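Local structure of esterase (Uncultured bacterium, 5EGN) at residues 55-69 against 174-188. The protein is an esterase of the alpha/beta hydrolase fold that degrades N-acyl homoserine lactones, the signal molecules of bacterial quorum sensing. The protein carries 2 engineered substitutions. Numbering follows the deposited sequence.
Sequences GHGRSDKPATGYSIM and NFPKHVFDAATADPN
Tyr66 lies against helix 177-185. Val179 CG1 sits over one face of the Tyr66 ring in a CH-pi contact, 4.2 Å from the centroid. Ala182 CB meets Tyr66 CD2 at 3.5 Å, and Ala183 packs on Tyr66 CB.

His178 takes the less common chi1 of 80°, with CG between the backbone N and the carbonyl carbon. This turns the ring edge to the loop. His178 NE2 gives its proton to Lys61 O at 3.0 Å; the oxygen lies near the ring plane, but the donor stands above the carbonyl plane. A weak second bond runs from NE2 to Pro62 O.

Lys61 lays its extended chain over Pro176, with Lys61 CD 3.5 Å from Pro176 CD. A bend at chi4 (59°) then brings NZ to Gly57 O and Ser59 O. With alanine in place of Lys61, both carbonyls are likely to lose this donor, and the Pro176 ring its cover.

Gly57 N donates to Asn174 O at 2.8 Å. Nearby, the His56 and Phe175 side chains lie side by side, their rings oblique, with planes at 33°; His56 ND1 is held by Arg54 O. At the other end, Asn188 O accepts from Ile68 N at 3.1 Å, and an Asx turn at Asp186 shapes the chain there.

The contact joins the loop after strand 47-51 to helix 177-185, part of the mostly helical insertion between strands 110-116 and 206-211, the usual cap position in alpha/beta hydrolases.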
loop_
_atom_site.group_PDB
_atom_site.type_symbol
_atom_site.label_atom_id
_atom_site.label_comp_id
_atom_site.label_asym_id
_atom_site.label_seq_id
_atom_site.Cartn_x
_atom_site.Cartn_y
_atom_site.Cartn_z
ATOM N N GLY A 55 0.445 17.578 3.155
ATOM C CA GLY A 55 0.776 17.823 1.765
ATOM C C GLY A 55 0.937 16.540 0.972
ATOM O O GLY A 55 1.242 16.572 -0.219
ATOM N N HIS A 56 0.729 15.407 1.637
ATOM C CA HIS A 56 0.892 14.107 0.999
ATOM C C HIS A 56 -0.333 13.221 1.175
ATOM O O HIS A 56 -0.975 13.231 2.224
ATOM C CB HIS A 56 2.121 13.384 1.556
ATOM C CG HIS A 56 3.411 14.097 1.303
ATOM N ND1 HIS A 56 3.822 15.180 2.050
ATOM C CD2 HIS A 56 4.383 13.881 0.385
ATOM C CE1 HIS A 56 4.993 15.601 1.604
ATOM N NE2 HIS A 56 5.355 14.830 0.594
ATOM N N GLY A 57 -0.642 12.458 0.131
ATOM C CA GLY A 57 -1.663 11.426 0.181
ATOM C C GLY A 57 -3.033 11.853 0.667
ATOM O O GLY A 57 -3.726 12.631 0.013
ATOM N N ARG A 58 -3.419 11.335 1.828
ATOM C CA ARG A 58 -4.771 11.507 2.340
ATOM C C ARG A 58 -4.870 12.618 3.380
ATOM O O ARG A 58 -5.959 12.935 3.860
ATOM C CB ARG A 58 -5.261 10.190 2.939
ATOM C CG ARG A 58 -5.208 9.031 1.967
ATOM C CD ARG A 58 -5.342 7.710 2.694
ATOM N NE ARG A 58 -4.053 7.177 3.118
ATOM C CZ ARG A 58 -3.599 5.977 2.777
ATOM N NH1 ARG A 58 -4.334 5.186 2.009
ATOM N NH2 ARG A 58 -2.414 5.564 3.203
ATOM N N SER A 59 -3.730 13.201 3.729
ATOM C CA SER A 59 -3.699 14.294 4.693
ATOM C C SER A 59 -4.017 15.621 4.022
ATOM O O SER A 59 -3.977 15.730 2.796
ATOM C CB SER A 59 -2.335 14.367 5.384
ATOM O OG SER A 59 -2.136 13.257 6.240
ATOM N N ASP A 60 -4.340 16.624 4.834
ATOM C CA ASP A 60 -4.572 17.969 4.327
ATOM C C ASP A 60 -3.319 18.502 3.651
ATOM O O ASP A 60 -2.203 18.108 3.992
ATOM C CB ASP A 60 -5.002 18.913 5.449
ATOM C CG ASP A 60 -6.494 18.882 5.696
ATOM O OD1 ASP A 60 -7.211 18.198 4.937
ATOM O OD2 ASP A 60 -6.952 19.560 6.639
ATOM N N LYS A 61 -3.509 19.393 2.687
ATOM C CA LYS A 61 -2.391 19.949 1.943
ATOM C C LYS A 61 -2.459 21.472 1.918
ATOM O O LYS A 61 -2.800 22.065 0.894
ATOM C CB LYS A 61 -2.377 19.382 0.522
ATOM C CG LYS A 61 -2.503 17.867 0.490
ATOM C CD LYS A 61 -2.635 17.320 -0.910
ATOM C CE LYS A 61 -2.700 15.805 -0.885
ATOM N NZ LYS A 61 -3.850 15.329 -0.067
ATOM N N PRO A 62 -2.134 22.110 3.054
ATOM C CA PRO A 62 -2.187 23.571 3.168
ATOM C C PRO A 62 -1.182 24.249 2.247
ATOM O O PRO A 62 -0.252 23.603 1.767
ATOM C CB PRO A 62 -1.842 23.822 4.639
ATOM C CG PRO A 62 -1.053 22.631 5.048
ATOM C CD PRO A 62 -1.648 21.481 4.295
ATOM N N ALA A 63 -1.374 25.540 2.004
ATOM C CA ALA A 63 -0.523 26.276 1.080
ATOM C C ALA A 63 0.890 26.440 1.625
ATOM O O ALA A 63 1.858 26.423 0.865
ATOM C CB ALA A 63 -1.131 27.629 0.771
ATOM N N THR A 64 1.007 26.602 2.940
ATOM C CA THR A 64 2.306 26.787 3.581
ATOM C C THR A 64 2.378 26.105 4.943
ATOM O O THR A 64 1.354 25.756 5.529
ATOM C CB THR A 64 2.638 28.280 3.768
ATOM O OG1 THR A 64 1.463 28.983 4.191
ATOM C CG2 THR A 64 3.142 28.887 2.470
ATOM N N GLY A 65 3.598 25.925 5.442
ATOM C CA GLY A 65 3.815 25.309 6.739
ATOM C C GLY A 65 4.432 23.932 6.621
ATOM O O GLY A 65 3.913 22.958 7.164
ATOM N N TYR A 66 5.553 23.849 5.911
ATOM C CA TYR A 66 6.193 22.567 5.661
ATOM C C TYR A 66 7.621 22.530 6.182
ATOM O O TYR A 66 8.540 22.114 5.475
ATOM C CB TYR A 66 6.163 22.244 4.167
ATOM C CG TYR A 66 4.764 22.036 3.637
ATOM C CD1 TYR A 66 4.069 20.865 3.903
ATOM C CD2 TYR A 66 4.134 23.014 2.880
ATOM C CE1 TYR A 66 2.791 20.671 3.428
ATOM C CE2 TYR A 66 2.853 22.827 2.397
ATOM C CZ TYR A 66 2.187 21.654 2.676
ATOM O OH TYR A 66 0.911 21.462 2.199
ATOM N N SER A 67 7.805 22.976 7.420
ATOM C CA SER A 67 9.074 22.791 8.107
ATOM C C SER A 67 9.086 21.394 8.706
ATOM O O SER A 67 8.030 20.822 8.978
ATOM C CB SER A 67 9.279 23.849 9.193
ATOM O OG SER A 67 8.351 23.685 10.250
ATOM N N ILE A 68 10.277 20.845 8.907
ATOM C CA ILE A 68 10.412 19.514 9.483
ATOM C C ILE A 68 9.868 19.498 10.911
ATOM O O ILE A 68 9.349 18.484 11.382
ATOM C CB ILE A 68 11.880 19.047 9.462
ATOM C CG1 ILE A 68 12.431 19.124 8.039
ATOM C CG2 ILE A 68 12.008 17.630 9.983
ATOM C CD1 ILE A 68 11.676 18.266 7.049
ATOM N N MET A 69 9.969 20.640 11.585
ATOM C CA MET A 69 9.448 20.779 12.939
ATOM C C MET A 69 7.927 20.626 12.960
ATOM O O MET A 69 7.368 19.972 13.842
ATOM C CB MET A 69 9.846 22.131 13.535
ATOM C CG MET A 69 11.340 22.416 13.519
ATOM S SD MET A 69 11.898 23.154 11.969
ATOM C CE MET A 69 13.651 23.323 12.285
ATOM N N ASN A 174 -2.314 13.230 -4.844
ATOM C CA ASN A 174 -1.400 12.696 -3.842
ATOM C C ASN A 174 -0.348 13.720 -3.438
ATOM O O ASN A 174 -0.047 13.887 -2.257
ATOM C CB ASN A 174 -0.723 11.428 -4.368
ATOM C CG ASN A 174 0.346 10.904 -3.432
ATOM O OD1 ASN A 174 0.045 10.280 -2.416
ATOM N ND2 ASN A 174 1.607 11.146 -3.777
ATOM N N PHE A 175 0.200 14.409 -4.431
ATOM C CA PHE A 175 1.270 15.367 -4.202
ATOM C C PHE A 175 1.135 16.540 -5.162
ATOM O O PHE A 175 1.656 16.498 -6.276
ATOM C CB PHE A 175 2.630 14.687 -4.368
ATOM C CG PHE A 175 3.801 15.576 -4.061
ATOM C CD1 PHE A 175 4.076 15.955 -2.759
ATOM C CD2 PHE A 175 4.643 16.008 -5.071
ATOM C CE1 PHE A 175 5.158 16.765 -2.469
ATOM C CE2 PHE A 175 5.729 16.817 -4.789
ATOM C CZ PHE A 175 5.986 17.196 -3.486
ATOM N N PRO A 176 0.422 17.592 -4.735
ATOM C CA PRO A 176 0.231 18.767 -5.589
ATOM C C PRO A 176 1.495 19.608 -5.685
ATOM O O PRO A 176 2.389 19.478 -4.852
ATOM C CB PRO A 176 -0.891 19.531 -4.886
ATOM C CG PRO A 176 -0.756 19.159 -3.464
ATOM C CD PRO A 176 -0.244 17.743 -3.431
ATOM N N LYS A 177 1.559 20.465 -6.696
ATOM C CA LYS A 177 2.764 21.231 -6.991
ATOM C C LYS A 177 3.078 22.278 -5.924
ATOM O O LYS A 177 4.247 22.563 -5.635
ATOM C CB LYS A 177 2.621 21.903 -8.355
ATOM C CG LYS A 177 3.897 22.515 -8.874
ATOM C CD LYS A 177 5.056 21.542 -8.809
ATOM C CE LYS A 177 6.345 22.312 -8.593
ATOM N NZ LYS A 177 6.527 23.397 -9.601
ATOM N N HIS A 178 2.028 22.843 -5.339
ATOM C CA HIS A 178 2.190 23.907 -4.357
ATOM C C HIS A 178 2.824 23.393 -3.068
ATOM O O HIS A 178 3.452 24.153 -2.336
ATOM C CB HIS A 178 0.844 24.569 -4.052
ATOM C CG HIS A 178 -0.011 23.798 -3.094
ATOM N ND1 HIS A 178 -0.940 22.867 -3.506
ATOM C CD2 HIS A 178 -0.088 23.834 -1.742
ATOM C CE1 HIS A 178 -1.545 22.356 -2.448
ATOM N NE2 HIS A 178 -1.047 22.925 -1.366
ATOM N N VAL A 179 2.652 22.106 -2.790
ATOM C CA VAL A 179 3.289 21.499 -1.630
ATOM C C VAL A 179 4.792 21.405 -1.863
ATOM O O VAL A 179 5.588 21.699 -0.968
ATOM C CB VAL A 179 2.715 20.106 -1.323
ATOM C CG1 VAL A 179 3.550 19.400 -0.266
ATOM C CG2 VAL A 179 1.279 20.231 -0.860
ATOM N N PHE A 180 5.178 21.007 -3.072
ATOM C CA PHE A 180 6.588 20.984 -3.439
ATOM C C PHE A 180 7.173 22.386 -3.319
ATOM O O PHE A 180 8.184 22.584 -2.646
ATOM C CB PHE A 180 6.783 20.445 -4.859
ATOM C CG PHE A 180 8.218 20.440 -5.314
ATOM C CD1 PHE A 180 8.706 21.447 -6.132
ATOM C CD2 PHE A 180 9.083 19.434 -4.911
ATOM C CE1 PHE A 180 10.023 21.445 -6.546
ATOM C CE2 PHE A 180 10.400 19.427 -5.324
ATOM C CZ PHE A 180 10.869 20.435 -6.142
ATOM N N ASP A 181 6.523 23.356 -3.956
ATOM C CA ASP A 181 6.993 24.740 -3.929
ATOM C C ASP A 181 7.131 25.284 -2.503
ATOM O O ASP A 181 8.134 25.917 -2.165
ATOM C CB ASP A 181 6.056 25.628 -4.742
ATOM C CG ASP A 181 6.112 25.326 -6.228
ATOM O OD1 ASP A 181 7.174 24.871 -6.700
ATOM O OD2 ASP A 181 5.098 25.547 -6.922
ATOM N N ALA A 182 6.127 25.024 -1.672
ATOM C CA ALA A 182 6.120 25.510 -0.297
ATOM C C ALA A 182 7.212 24.854 0.541
ATOM O O ALA A 182 7.885 25.522 1.327
ATOM C CB ALA A 182 4.762 25.278 0.337
ATOM N N ALA A 183 7.382 23.547 0.372
ATOM C CA ALA A 183 8.413 22.811 1.098
ATOM C C ALA A 183 9.807 23.290 0.705
ATOM O O ALA A 183 10.685 23.430 1.556
ATOM C CB ALA A 183 8.276 21.316 0.848
ATOM N N THR A 184 10.006 23.539 -0.585
ATOM C CA THR A 184 11.286 24.044 -1.074
ATOM C C THR A 184 11.541 25.466 -0.589
ATOM O O THR A 184 12.686 25.862 -0.368
ATOM C CB THR A 184 11.357 24.029 -2.611
ATOM O OG1 THR A 184 10.286 24.815 -3.147
ATOM C CG2 THR A 184 11.254 22.611 -3.142
ATOM N N ALA A 185 10.464 26.229 -0.425
ATOM C CA ALA A 185 10.566 27.637 -0.055
ATOM C C ALA A 185 10.801 27.843 1.440
ATOM O O ALA A 185 11.326 28.875 1.855
ATOM C CB ALA A 185 9.315 28.381 -0.489
ATOM N N ASP A 186 10.401 26.866 2.246
ATOM C CA ASP A 186 10.575 26.953 3.691
ATOM C C ASP A 186 12.057 26.856 4.048
ATOM O O ASP A 186 12.744 25.936 3.606
ATOM C CB ASP A 186 9.774 25.851 4.393
ATOM C CG ASP A 186 9.576 26.117 5.876
ATOM O OD1 ASP A 186 10.580 26.311 6.594
ATOM O OD2 ASP A 186 8.411 26.131 6.325
ATOM N N PRO A 187 12.555 27.814 4.850
ATOM C CA PRO A 187 13.957 27.824 5.287
ATOM C C PRO A 187 14.325 26.609 6.134
ATOM O O PRO A 187 15.501 26.393 6.424
ATOM C CB PRO A 187 14.060 29.113 6.111
ATOM C CG PRO A 187 12.662 29.399 6.543
ATOM C CD PRO A 187 11.810 28.962 5.390
ATOM N N ASN A 188 13.324 25.835 6.537
ATOM C CA ASN A 188 13.558 24.572 7.219
ATOM C C ASN A 188 12.753 23.455 6.567
ATOM O O ASN A 188 12.309 22.519 7.232
ATOM C CB ASN A 188 13.215 24.689 8.703
ATOM C CG ASN A 188 14.185 25.579 9.453
ATOM O OD1 ASN A 188 15.270 25.144 9.840
ATOM N ND2 ASN A 188 13.800 26.832 9.664
#